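Local structure of RagB/SusD domain protein (Flavobacterium johnsoniae, 5J5U) at residues Asp258-Leu263 with Met278-Lys283; Gly272-Lys277 with Asp386-Ala391; Asp359-Gly364 with Lys400-Thr405; Gly368-Glu373 with Ala380-Ile385. The protein binds chitin and, as a SusD homolog encoded in a chitin utilization locus, probably captures chitin chains at the outer membrane for uptake. One frame throughout, in Å; residues are numbered along the deposited sequence.

Contact 1 of 4, residues Asp258-Leu263 with Met278-Lys283; sequences DHFSSL and MLATPK
Phe-260 meets Leu-279 and Ala-280 with one edge of its ring, and its CE2 corner does most of the touching. That corner lies 3.1 Å from the backbone oxygen O of Leu-279, which sits in the plane of the ring, so the carbonyl faces the weakly positive C-H rim and not the pi cloud. The same CE2 is 3.7 Å from CB of Leu-279, and next to it CD2 of Phe-260 packs against CB of Ala-280 at 4.2 Å. Phe-260 holds CG anti to its carbonyl carbon (chi1 -63°), which sends the ring from the strand toward the end of helix 276-279. The side chains of Phe-260 and Leu-279 cross at about a right angle; the CB of Leu-279, not its branched end, is what touches Phe-260. Ala-280, the first residue to leave helical backbone angles, adds its methyl. With an alanine in place of Phe-260, the CB of Leu-279 and the methyl of Ala-280 would probably lose their apolar partner and a gap would open beside the end of helix 276-279. All three residues are buried. Helix 262-270 joins the packing, with Ile-265 against Phe-260 and Ala-280 and Leu-268 against Leu-279, while strand 259-260 pairs with strand 49-50 and strand 280-281 with strand 320-321.

Contact 2 of 4, residues Gly272-Lys277 with Asp386-Ala391; sequences GDPRLK and DAYVNA
The backbones come closest at Asp-273 and Tyr-388, whose CA atoms are 6.5 Å apart where a type I turn from Asp-273 to Leu-276 faces helix 382-391. Tyr-388 reaches across with CG anti to its backbone N (chi1 171°) and lays one ring face against the turn. CA of Asp-273 and CD of Pro-274 stand over that face, 3.8 and 4.0 Å from the ring centroid, two CH-pi contacts both offset toward the rim. The phenol OH then donates to OD2 of Asp-273 at 2.5 Å, a bond that counts as weak despite its short length, with the ring and carboxylate planes 59° apart. The turn follows a Schellman motif that ends helix 262-270, Gly-272 being its C-prime residue with positive phi, and Asp-273 caps the next turn by accepting from N of Arg-275 on the anti lone pair of OD1. Arg-275 also grips that carboxylate side-on: NE goes to OD1 at 2.8 Å, and NH2 meets the syn lone pair of OD2 at 2.8 Å in an almost straight hydrogen bond (174°) that is also a salt bridge. An asparagine replacing Asp-273 would probably leave the Arg-275 guanidinium without its charge partner and weaken the hold on the Tyr-388 hydroxyl. Gln-406 adds a second partner to each, OE1 for NH2 of Arg-275 and NE2, weakly, for the Tyr-388 hydroxyl.

Contact 3 of 4, residues Asp359-Gly364 with Lys400-Thr405; sequences DFYKKG and KEQIGT
Apolar packing carries this contact, with Tyr-361 of helix 357-371 laid against Gln-402 and Ile-403 of helix 399-410. The CA atoms of Tyr-361 and Ile-403 are 7.3 Å apart. Tyr-361 keeps CG anti to its backbone N (chi1 -179°), and this swings the ring across the gap. Its CD1 comes to 4.1 Å from CG1 of Ile-403, which approaches the ring obliquely. At the far end of the ring, OH rests 3.7 Å from CB of Gln-402, so the hydroxyl oxygen lies against the aliphatic start of that side chain.

The backbone O of Gln-402 lies at the ring edge, in its plane, 3.8 Å from CE1 of Tyr-361, where it faces C-H groups. The Gln-402 side chain crosses that of Tyr-361 at about a right angle, with ring and amide planes 70° apart, and extends past the phenol. Its amide is occupied by the preceding loop: NE2 donates to O of Pro-393 and OE1 accepts from N of Ala-395, which fixes the rotation of the group. Internal to helix 399-410, OG1 of Thr-405 donates to O of Glu-401 at 2.5 Å, alongside the helical bond that this oxygen takes from N of Thr-405.

Leu-394, from the loop before helix 399-410, also packs on Tyr-361. Helix 337-349 closes another side, its Ala-345 touching both Phe-360 and Ile-403, while Lys-362 leans on Val-389 and Asn-390 of helix 382-391.

Contact 4 of 4, residues Gly368-Glu373 with Ala380-Ile385; sequences GIKQLE and ASQASI
Ile-369 and Ile-385 form the tight, buried half of this contact, sliding past each other in opposite directions. CG2 of Ile-369 lies 4.0 Å from CG1 of Ile-385, and it also meets the CB methyl of Ala-380 at 4.2 Å. In Ile-385, CG1 stands anti to the carbonyl carbon (chi1 -59°) and its CD1 end runs on to CE of Lys-370 at 3.7 Å, so the lysine's methylene chain extends the apolar patch outward.

The looser side is polar and less buried. Lys-370 stretches out fully and crosses Gln-382 at about a right angle, its NZ donating to OE1 of Gln-382 at 2.7 Å with the donor tilted 19° from the carbonyl plane. Glu-366 forms a salt bridge with the same NZ, while NE2 of Gln-382 turns to Asp-386, so both ends of the amide are held.

The contact joins the last turns of helix 357-371 to the start of helix 382-391, where Ser-381 is the N-cap, across a short non-helical connection. Next to it, Arg-275 packs on Ile-369 and Leu-372, and Leu-372 continues onto Met-278 and Leu-279 of helix 276-279.

Contacts 2 and 4 lie closest, with centres 8 Å apart; they share helix 382-391, and contact 4 is nested inside the chain loop that contact 2 closes. Contact 3 also encloses contact 4 and shares helix 357-371 with it, 16 Å away, while contacts 2 and 3 alternate along the chain and touch, 13 Å apart. Contact 1 comes before contacts 3 and 4 in sequence and uses helix 276-279 together with contact 2; it touches contact 4, 18 Å away. Contact 1 thus lies within 258-283, contact 2 joins 272-277 to helix 382-391, and contacts 3 and 4 join helix 357-371 to helices 399-410 and 382-391, within the largely helical SusD-like family region.

Contact 1 of 4, residues Asp258-Leu263 with Met278-Lys283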
loop_
_atom_site.group_PDB
_atom_site.type_symbol
_atom_site.label_atom_id
_atom_site.label_comp_id
_atom_site.label_asym_id
_atom_site.label_seq_id
_atom_site.Cartn_x
_atom_site.Cartn_y
_atom_site.Cartn_z
ATOM N N ASP A 258 -9.342 -16.538 3.566
ATOM C CA ASP A 258 -8.241 -15.741 4.100
ATOM C C ASP A 258 -8.510 -15.330 5.541
ATOM O O ASP A 258 -9.631 -14.958 5.880
ATOM C CB ASP A 258 -7.992 -14.484 3.256
ATOM C CG ASP A 258 -7.471 -14.799 1.856
ATOM O OD1 ASP A 258 -6.329 -15.321 1.729
ATOM O OD2 ASP A 258 -8.203 -14.494 0.876
ATOM N N HIS A 259 -7.467 -15.409 6.374
ATOM C CA HIS A 259 -7.479 -14.902 7.752
ATOM C C HIS A 259 -6.365 -13.899 7.916
ATOM O O HIS A 259 -5.437 -13.864 7.106
ATOM C CB HIS A 259 -7.271 -16.010 8.782
ATOM C CG HIS A 259 -8.194 -17.179 8.640
ATOM N ND1 HIS A 259 -9.147 -17.493 9.589
ATOM C CD2 HIS A 259 -8.303 -18.121 7.672
ATOM C CE1 HIS A 259 -9.794 -18.583 9.217
ATOM N NE2 HIS A 259 -9.307 -18.980 8.054
ATOM N N PHE A 260 -6.431 -13.102 8.977
ATOM C CA PHE A 260 -5.302 -12.259 9.346
ATOM C C PHE A 260 -4.202 -13.133 9.926
ATOM O O PHE A 260 -4.461 -14.220 10.454
ATOM C CB PHE A 260 -5.722 -11.156 10.337
ATOM C CG PHE A 260 -6.725 -10.192 9.765
ATOM C CD1 PHE A 260 -6.479 -9.559 8.558
ATOM C CD2 PHE A 260 -7.913 -9.914 10.428
ATOM C CE1 PHE A 260 -7.385 -8.677 8.011
ATOM C CE2 PHE A 260 -8.828 -9.016 9.886
ATOM C CZ PHE A 260 -8.562 -8.398 8.672
ATOM N N SER A 261 -2.961 -12.699 9.794
ATOM C CA SER A 261 -1.868 -13.528 10.279
ATOM C C SER A 261 -1.777 -13.498 11.808
ATOM O O SER A 261 -2.241 -12.553 12.444
ATOM C CB SER A 261 -0.555 -13.072 9.659
ATOM O OG SER A 261 -0.108 -11.874 10.261
ATOM N N SER A 262 -1.172 -14.523 12.394
ATOM C CA SER A 262 -0.957 -14.542 13.840
ATOM C C SER A 262 -0.132 -13.329 14.299
ATOM O O SER A 262 -0.325 -12.815 15.390
ATOM C CB SER A 262 -0.278 -15.852 14.266
ATOM O OG SER A 262 0.974 -16.036 13.610
ATOM N N LEU A 263 0.795 -12.869 13.465
ATOM C CA LEU A 263 1.602 -11.701 13.808
ATOM C C LEU A 263 0.716 -10.454 14.063
ATOM O O LEU A 263 0.855 -9.755 15.087
ATOM C CB LEU A 263 2.620 -11.434 12.699
ATOM C CG LEU A 263 3.619 -10.292 12.914
ATOM C CD1 LEU A 263 4.604 -10.599 14.053
ATOM C CD2 LEU A 263 4.352 -9.977 11.603
ATOM N N MET A 278 -12.759 -4.631 15.266
ATOM C CA MET A 278 -13.186 -3.908 14.076
ATOM C C MET A 278 -12.727 -4.680 12.840
ATOM O O MET A 278 -13.337 -4.577 11.781
ATOM C CB MET A 278 -12.613 -2.486 14.059
ATOM C CG MET A 278 -12.946 -1.654 15.302
ATOM S SD MET A 278 -12.230 0.004 15.279
ATOM C CE MET A 278 -13.090 0.702 13.862
ATOM N N LEU A 279 -11.642 -5.445 12.985
ATOM C CA LEU A 279 -11.040 -6.168 11.857
ATOM C C LEU A 279 -11.363 -7.667 11.869
ATOM O O LEU A 279 -11.724 -8.230 10.844
ATOM C CB LEU A 279 -9.506 -5.982 11.851
ATOM C CG LEU A 279 -8.951 -4.583 11.600
ATOM C CD1 LEU A 279 -7.468 -4.500 11.930
ATOM C CD2 LEU A 279 -9.203 -4.161 10.175
ATOM N N ALA A 280 -11.210 -8.309 13.028
ATOM C CA ALA A 280 -11.303 -9.768 13.122
ATOM C C ALA A 280 -12.636 -10.285 13.693
ATOM O O ALA A 280 -13.200 -9.714 14.626
ATOM C CB ALA A 280 -10.165 -10.294 13.962
ATOM N N THR A 281 -13.109 -11.397 13.149
ATOM C CA THR A 281 -14.230 -12.102 13.721
ATOM C C THR A 281 -13.692 -13.122 14.724
ATOM O O THR A 281 -12.601 -13.676 14.531
ATOM C CB THR A 281 -15.045 -12.822 12.662
ATOM O OG1 THR A 281 -14.248 -13.860 12.083
ATOM C CG2 THR A 281 -15.515 -11.853 11.589
ATOM N N PRO A 282 -14.451 -13.375 15.800
ATOM C CA PRO A 282 -13.980 -14.277 16.864
ATOM C C PRO A 282 -13.923 -15.738 16.421
ATOM O O PRO A 282 -14.608 -16.101 15.477
ATOM C CB PRO A 282 -15.031 -14.087 17.966
ATOM C CG PRO A 282 -16.283 -13.659 17.222
ATOM C CD PRO A 282 -15.789 -12.813 16.084
ATOM N N LYS A 283 -13.111 -16.562 17.081
ATOM C CA LYS A 283 -13.138 -18.006 16.834
ATOM C C LYS A 283 -14.514 -18.582 17.195
ATOM O O LYS A 283 -15.174 -18.091 18.119
ATOM C CB LYS A 283 -12.054 -18.715 17.650
ATOM C CG LYS A 283 -10.637 -18.274 17.358
ATOM C CD LYS A 283 -9.710 -18.607 18.538
ATOM C CE LYS A 283 -9.811 -20.069 18.964
ATOM N NZ LYS A 283 -8.879 -20.331 20.093
#

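Contact 2 of 4, residues Gly272-Lys277 with Asp386-Ala391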
loop_
_atom_site.group_PDB
_atom_site.type_symbol
_atom_site.label_atom_id
_atom_site.label_comp_id
_atom_site.label_asym_id
_atom_site.label_seq_id
_atom_site.Cartn_x
_atom_site.Cartn_y
_atom_site.Cartn_z
ATOM N N GLY A 272 -3.743 -4.390 23.306
ATOM C CA GLY A 272 -5.045 -3.774 23.474
ATOM C C GLY A 272 -5.411 -2.710 22.457
ATOM O O GLY A 272 -5.986 -1.691 22.816
ATOM N N ASP A 273 -5.062 -2.941 21.195
ATOM C CA ASP A 273 -5.462 -2.060 20.101
ATOM C C ASP A 273 -6.972 -2.205 19.873
ATOM O O ASP A 273 -7.482 -3.317 19.800
ATOM C CB ASP A 273 -4.665 -2.397 18.832
ATOM C CG ASP A 273 -4.675 -1.276 17.807
ATOM O OD1 ASP A 273 -5.754 -0.959 17.300
ATOM O OD2 ASP A 273 -3.599 -0.716 17.498
ATOM N N PRO A 274 -7.705 -1.082 19.800
ATOM C CA PRO A 274 -9.159 -1.147 19.582
ATOM C C PRO A 274 -9.546 -1.675 18.192
ATOM O O PRO A 274 -10.722 -1.919 17.921
ATOM C CB PRO A 274 -9.611 0.312 19.735
ATOM C CG PRO A 274 -8.519 0.988 20.445
ATOM C CD PRO A 274 -7.248 0.296 20.045
ATOM N N ARG A 275 -8.572 -1.838 17.307
ATOM C CA ARG A 275 -8.902 -2.239 15.949
ATOM C C ARG A 275 -9.118 -3.731 15.856
ATOM O O ARG A 275 -9.568 -4.209 14.828
ATOM C CB ARG A 275 -7.810 -1.806 14.975
ATOM C CG ARG A 275 -7.842 -0.331 14.641
ATOM C CD ARG A 275 -6.632 0.072 13.835
ATOM N NE ARG A 275 -5.449 0.117 14.679
ATOM C CZ ARG A 275 -4.357 0.807 14.380
ATOM N NH1 ARG A 275 -4.299 1.488 13.241
ATOM N NH2 ARG A 275 -3.322 0.807 15.204
ATOM N N LEU A 276 -8.816 -4.448 16.935
ATOM C CA LEU A 276 -8.874 -5.915 16.963
ATOM C C LEU A 276 -10.197 -6.507 16.444
ATOM O O LEU A 276 -10.198 -7.321 15.500
ATOM C CB LEU A 276 -8.615 -6.420 18.387
ATOM C CG LEU A 276 -8.671 -7.934 18.589
ATOM C CD1 LEU A 276 -7.616 -8.602 17.727
ATOM C CD2 LEU A 276 -8.450 -8.302 20.055
ATOM N N LYS A 277 -11.310 -6.099 17.057
ATOM C CA LYS A 277 -12.642 -6.607 16.687
ATOM C C LYS A 277 -13.289 -5.819 15.550
ATOM O O LYS A 277 -14.260 -6.285 14.935
ATOM C CB LYS A 277 -13.582 -6.614 17.906
ATOM C CG LYS A 277 -13.001 -7.265 19.139
ATOM C CD LYS A 277 -13.895 -7.015 20.352
ATOM C CE LYS A 277 -13.559 -7.945 21.497
ATOM N NZ LYS A 277 -14.451 -7.695 22.659
ATOM N N ASP A 386 -8.194 6.978 23.373
ATOM C CA ASP A 386 -7.358 7.814 24.224
ATOM C C ASP A 386 -6.577 6.955 25.216
ATOM O O ASP A 386 -5.385 7.184 25.463
ATOM C CB ASP A 386 -8.225 8.849 24.947
ATOM C CG ASP A 386 -8.973 9.761 23.977
ATOM O OD1 ASP A 386 -8.503 9.926 22.830
ATOM O OD2 ASP A 386 -10.044 10.297 24.342
ATOM N N ALA A 387 -7.239 5.935 25.750
ATOM C CA ALA A 387 -6.604 5.044 26.715
ATOM C C ALA A 387 -5.443 4.281 26.075
ATOM O O ALA A 387 -4.348 4.194 26.646
ATOM C CB ALA A 387 -7.627 4.075 27.302
ATOM N N TYR A 388 -5.685 3.742 24.882
ATOM C CA TYR A 388 -4.664 2.978 24.158
ATOM C C TYR A 388 -3.463 3.827 23.779
ATOM O O TYR A 388 -2.322 3.447 24.037
ATOM C CB TYR A 388 -5.282 2.359 22.904
ATOM C CG TYR A 388 -4.320 1.709 21.926
ATOM C CD1 TYR A 388 -3.620 0.550 22.259
ATOM C CD2 TYR A 388 -4.155 2.226 20.645
ATOM C CE1 TYR A 388 -2.768 -0.053 21.354
ATOM C CE2 TYR A 388 -3.306 1.622 19.732
ATOM C CZ TYR A 388 -2.621 0.487 20.087
ATOM O OH TYR A 388 -1.784 -0.103 19.165
ATOM N N VAL A 389 -3.735 4.976 23.163
ATOM C CA VAL A 389 -2.697 5.915 22.737
ATOM C C VAL A 389 -1.834 6.366 23.918
ATOM O O VAL A 389 -0.604 6.457 23.813
ATOM C CB VAL A 389 -3.316 7.141 22.045
ATOM C CG1 VAL A 389 -2.511 8.400 22.350
ATOM C CG2 VAL A 389 -3.418 6.906 20.539
ATOM N N ASN A 390 -2.480 6.639 25.050
ATOM C CA ASN A 390 -1.746 7.140 26.207
ATOM C C ASN A 390 -1.036 6.035 26.997
ATOM O O ASN A 390 -0.062 6.305 27.694
ATOM C CB ASN A 390 -2.697 7.932 27.114
ATOM C CG ASN A 390 -3.156 9.237 26.469
ATOM O OD1 ASN A 390 -2.433 9.843 25.672
ATOM N ND2 ASN A 390 -4.375 9.661 26.795
ATOM N N ALA A 391 -1.516 4.799 26.881
ATOM C CA ALA A 391 -0.885 3.671 27.577
ATOM C C ALA A 391 0.345 3.138 26.847
ATOM O O ALA A 391 1.209 2.501 27.458
ATOM C CB ALA A 391 -1.881 2.549 27.777
#

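Contact 3 of 4, residues Asp359-Gly364 with Lys400-Thr405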
loop_
_atom_site.group_PDB
_atom_site.type_symbol
_atom_site.label_atom_id
_atom_site.label_comp_id
_atom_site.label_asym_id
_atom_site.label_seq_id
_atom_site.Cartn_x
_atom_site.Cartn_y
_atom_site.Cartn_z
ATOM N N ASP A 359 3.726 13.346 19.276
ATOM C CA ASP A 359 2.411 13.914 19.017
ATOM C C ASP A 359 1.896 13.522 17.624
ATOM O O ASP A 359 0.727 13.139 17.453
ATOM C CB ASP A 359 2.482 15.439 19.140
ATOM C CG ASP A 359 2.583 15.910 20.588
ATOM O OD1 ASP A 359 1.715 15.543 21.415
ATOM O OD2 ASP A 359 3.557 16.626 20.907
ATOM N N PHE A 360 2.791 13.578 16.642
ATOM C CA PHE A 360 2.507 13.073 15.301
ATOM C C PHE A 360 2.096 11.594 15.346
ATOM O O PHE A 360 1.129 11.184 14.720
ATOM C CB PHE A 360 3.737 13.227 14.402
ATOM C CG PHE A 360 3.915 14.602 13.812
ATOM C CD1 PHE A 360 2.868 15.234 13.152
ATOM C CD2 PHE A 360 5.148 15.246 13.885
ATOM C CE1 PHE A 360 3.036 16.485 12.587
ATOM C CE2 PHE A 360 5.326 16.494 13.324
ATOM C CZ PHE A 360 4.264 17.119 12.677
ATOM N N TYR A 361 2.843 10.814 16.115
ATOM C CA TYR A 361 2.578 9.395 16.296
ATOM C C TYR A 361 1.174 9.160 16.850
ATOM O O TYR A 361 0.413 8.329 16.317
ATOM C CB TYR A 361 3.627 8.799 17.222
ATOM C CG TYR A 361 3.480 7.321 17.486
ATOM C CD1 TYR A 361 3.858 6.384 16.532
ATOM C CD2 TYR A 361 3.013 6.859 18.715
ATOM C CE1 TYR A 361 3.743 5.027 16.785
ATOM C CE2 TYR A 361 2.894 5.516 18.978
ATOM C CZ TYR A 361 3.256 4.600 18.015
ATOM O OH TYR A 361 3.136 3.255 18.297
ATOM N N LYS A 362 0.837 9.888 17.915
ATOM C CA LYS A 362 -0.461 9.738 18.561
ATOM C C LYS A 362 -1.577 10.046 17.584
ATOM O O LYS A 362 -2.552 9.284 17.471
ATOM C CB LYS A 362 -0.559 10.658 19.776
ATOM C CG LYS A 362 0.313 10.227 20.950
ATOM C CD LYS A 362 0.346 11.283 22.048
ATOM C CE LYS A 362 1.053 10.770 23.282
ATOM N NZ LYS A 362 0.922 11.745 24.400
ATOM N N LYS A 363 -1.416 11.148 16.853
ATOM C CA LYS A 363 -2.425 11.553 15.879
ATOM C C LYS A 363 -2.566 10.495 14.777
ATOM O O LYS A 363 -3.676 10.216 14.297
ATOM C CB LYS A 363 -2.061 12.911 15.263
ATOM C CG LYS A 363 -2.166 14.093 16.225
ATOM C CD LYS A 363 -1.603 15.380 15.614
ATOM C CE LYS A 363 -1.422 16.466 16.676
ATOM N NZ LYS A 363 -0.801 17.722 16.151
ATOM N N GLY A 364 -1.444 9.881 14.410
ATOM C CA GLY A 364 -1.453 8.817 13.419
ATOM C C GLY A 364 -2.225 7.584 13.874
ATOM O O GLY A 364 -3.054 7.055 13.131
ATOM N N LYS A 400 11.403 3.916 15.577
ATOM C CA LYS A 400 11.320 3.328 14.247
ATOM C C LYS A 400 10.529 2.013 14.238
ATOM O O LYS A 400 9.748 1.755 13.313
ATOM C CB LYS A 400 12.735 3.130 13.685
ATOM C CG LYS A 400 13.411 4.466 13.332
ATOM C CD LYS A 400 14.775 4.265 12.703
ATOM C CE LYS A 400 15.334 5.560 12.134
ATOM N NZ LYS A 400 16.690 5.339 11.570
ATOM N N GLU A 401 10.717 1.193 15.270
ATOM C CA GLU A 401 9.980 -0.059 15.383
ATOM C C GLU A 401 8.487 0.189 15.522
ATOM O O GLU A 401 7.663 -0.427 14.820
ATOM C CB GLU A 401 10.481 -0.866 16.579
ATOM C CG GLU A 401 9.714 -2.151 16.802
ATOM C CD GLU A 401 10.269 -2.970 17.945
ATOM O OE1 GLU A 401 11.259 -2.533 18.561
ATOM O OE2 GLU A 401 9.703 -4.042 18.242
ATOM N N GLN A 402 8.160 1.136 16.397
ATOM C CA GLN A 402 6.775 1.489 16.701
ATOM C C GLN A 402 6.075 2.124 15.502
ATOM O O GLN A 402 4.912 1.809 15.213
ATOM C CB GLN A 402 6.724 2.438 17.906
ATOM C CG GLN A 402 7.008 1.749 19.219
ATOM C CD GLN A 402 7.111 2.712 20.398
ATOM O OE1 GLN A 402 8.198 3.165 20.758
ATOM N NE2 GLN A 402 5.973 3.007 21.018
ATOM N N ILE A 403 6.804 2.997 14.802
ATOM C CA ILE A 403 6.286 3.722 13.639
ATOM C C ILE A 403 6.062 2.780 12.449
ATOM O O ILE A 403 5.025 2.845 11.773
ATOM C CB ILE A 403 7.247 4.879 13.218
ATOM C CG1 ILE A 403 7.248 5.979 14.278
ATOM C CG2 ILE A 403 6.834 5.487 11.871
ATOM C CD1 ILE A 403 8.219 7.074 13.999
ATOM N N GLY A 404 7.040 1.912 12.210
ATOM C CA GLY A 404 6.930 0.898 11.176
ATOM C C GLY A 404 5.757 -0.033 11.410
ATOM O O GLY A 404 4.990 -0.315 10.480
ATOM N N THR A 405 5.606 -0.488 12.657
ATOM C CA THR A 405 4.517 -1.392 13.021
ATOM C C THR A 405 3.151 -0.724 12.834
ATOM O O THR A 405 2.197 -1.321 12.268
ATOM C CB THR A 405 4.678 -1.873 14.476
ATOM O OG1 THR A 405 6.016 -2.346 14.673
ATOM C CG2 THR A 405 3.691 -2.992 14.799
#

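Contact 4 of 4, residues Gly368-Glu373 with Ala380-Ile385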
loop_
_atom_site.group_PDB
_atom_site.type_symbol
_atom_site.label_atom_id
_atom_site.label_comp_id
_atom_site.label_asym_id
_atom_site.label_seq_id
_atom_site.Cartn_x
_atom_site.Cartn_y
_atom_site.Cartn_z
ATOM N N GLY A 368 -5.696 6.099 12.328
ATOM C CA GLY A 368 -5.746 4.752 11.779
ATOM C C GLY A 368 -6.874 3.935 12.388
ATOM O O GLY A 368 -7.528 3.142 11.699
ATOM N N ILE A 369 -7.093 4.131 13.690
ATOM C CA ILE A 369 -8.194 3.463 14.380
ATOM C C ILE A 369 -9.529 3.946 13.832
ATOM O O ILE A 369 -10.442 3.142 13.621
ATOM C CB ILE A 369 -8.139 3.692 15.905
ATOM C CG1 ILE A 369 -6.876 3.058 16.483
ATOM C CG2 ILE A 369 -9.357 3.075 16.591
ATOM C CD1 ILE A 369 -6.598 3.468 17.911
ATOM N N LYS A 370 -9.632 5.240 13.543
ATOM C CA LYS A 370 -10.901 5.778 13.055
ATOM C C LYS A 370 -11.129 5.585 11.569
ATOM O O LYS A 370 -12.276 5.656 11.122
ATOM C CB LYS A 370 -11.037 7.276 13.388
ATOM C CG LYS A 370 -11.367 7.542 14.864
ATOM C CD LYS A 370 -11.440 9.028 15.233
ATOM C CE LYS A 370 -11.848 9.181 16.709
ATOM N NZ LYS A 370 -12.021 10.595 17.139
ATOM N N GLN A 371 -10.064 5.356 10.796
ATOM C CA GLN A 371 -10.227 5.261 9.342
ATOM C C GLN A 371 -11.013 4.006 8.964
ATOM O O GLN A 371 -11.586 3.924 7.884
ATOM C CB GLN A 371 -8.862 5.267 8.636
ATOM C CG GLN A 371 -8.237 3.887 8.482
ATOM C CD GLN A 371 -6.793 3.935 8.021
ATOM O OE1 GLN A 371 -6.093 4.925 8.234
ATOM N NE2 GLN A 371 -6.337 2.857 7.390
ATOM N N LEU A 372 -11.061 3.043 9.876
ATOM C CA LEU A 372 -11.772 1.791 9.629
ATOM C C LEU A 372 -13.294 1.970 9.622
ATOM O O LEU A 372 -14.031 1.107 9.139
ATOM C CB LEU A 372 -11.387 0.748 10.681
ATOM C CG LEU A 372 -9.929 0.314 10.820
ATOM C CD1 LEU A 372 -9.866 -0.885 11.741
ATOM C CD2 LEU A 372 -9.325 -0.038 9.473
ATOM N N GLU A 373 -13.767 3.097 10.143
ATOM C CA GLU A 373 -15.202 3.318 10.234
ATOM C C GLU A 373 -15.856 3.320 8.856
ATOM O O GLU A 373 -16.952 2.795 8.668
ATOM C CB GLU A 373 -15.480 4.630 10.955
ATOM C CG GLU A 373 -15.036 4.627 12.414
ATOM C CD GLU A 373 -15.262 5.963 13.090
ATOM O OE1 GLU A 373 -15.986 6.813 12.521
ATOM O OE2 GLU A 373 -14.690 6.178 14.175
ATOM N N ALA A 380 -14.922 2.968 17.389
ATOM C CA ALA A 380 -14.430 2.709 18.723
ATOM C C ALA A 380 -14.696 3.922 19.592
ATOM O O ALA A 380 -14.628 5.055 19.123
ATOM C CB ALA A 380 -12.944 2.396 18.691
ATOM N N SER A 381 -15.006 3.683 20.858
ATOM C CA SER A 381 -15.265 4.775 21.778
ATOM C C SER A 381 -14.003 5.615 21.920
ATOM O O SER A 381 -12.896 5.074 21.983
ATOM C CB SER A 381 -15.714 4.239 23.139
ATOM O OG SER A 381 -14.607 3.706 23.847
ATOM N N GLN A 382 -14.178 6.933 21.973
ATOM C CA GLN A 382 -13.059 7.855 22.141
ATOM C C GLN A 382 -12.244 7.533 23.390
ATOM O O GLN A 382 -11.024 7.708 23.411
ATOM C CB GLN A 382 -13.561 9.304 22.201
ATOM C CG GLN A 382 -12.443 10.326 22.169
ATOM C CD GLN A 382 -11.575 10.207 20.931
ATOM O OE1 GLN A 382 -12.080 10.041 19.822
ATOM N NE2 GLN A 382 -10.259 10.263 21.120
ATOM N N ALA A 383 -12.915 7.030 24.419
ATOM C CA ALA A 383 -12.231 6.679 25.655
ATOM C C ALA A 383 -11.237 5.539 25.427
ATOM O O ALA A 383 -10.122 5.571 25.951
ATOM C CB ALA A 383 -13.241 6.303 26.728
ATOM N N SER A 384 -11.628 4.540 24.639
ATOM C CA SER A 384 -10.734 3.416 24.366
ATOM C C SER A 384 -9.510 3.860 23.557
ATOM O O SER A 384 -8.382 3.427 23.824
ATOM C CB SER A 384 -11.483 2.294 23.635
ATOM O OG SER A 384 -11.950 2.705 22.358
ATOM N N ILE A 385 -9.736 4.734 22.578
ATOM C CA ILE A 385 -8.658 5.267 21.743
ATOM C C ILE A 385 -7.667 6.049 22.582
ATOM O O ILE A 385 -6.458 5.803 22.537
ATOM C CB ILE A 385 -9.203 6.184 20.621
ATOM C CG1 ILE A 385 -10.187 5.418 19.727
ATOM C CG2 ILE A 385 -8.052 6.796 19.821
ATOM C CD1 ILE A 385 -10.819 6.246 18.621
#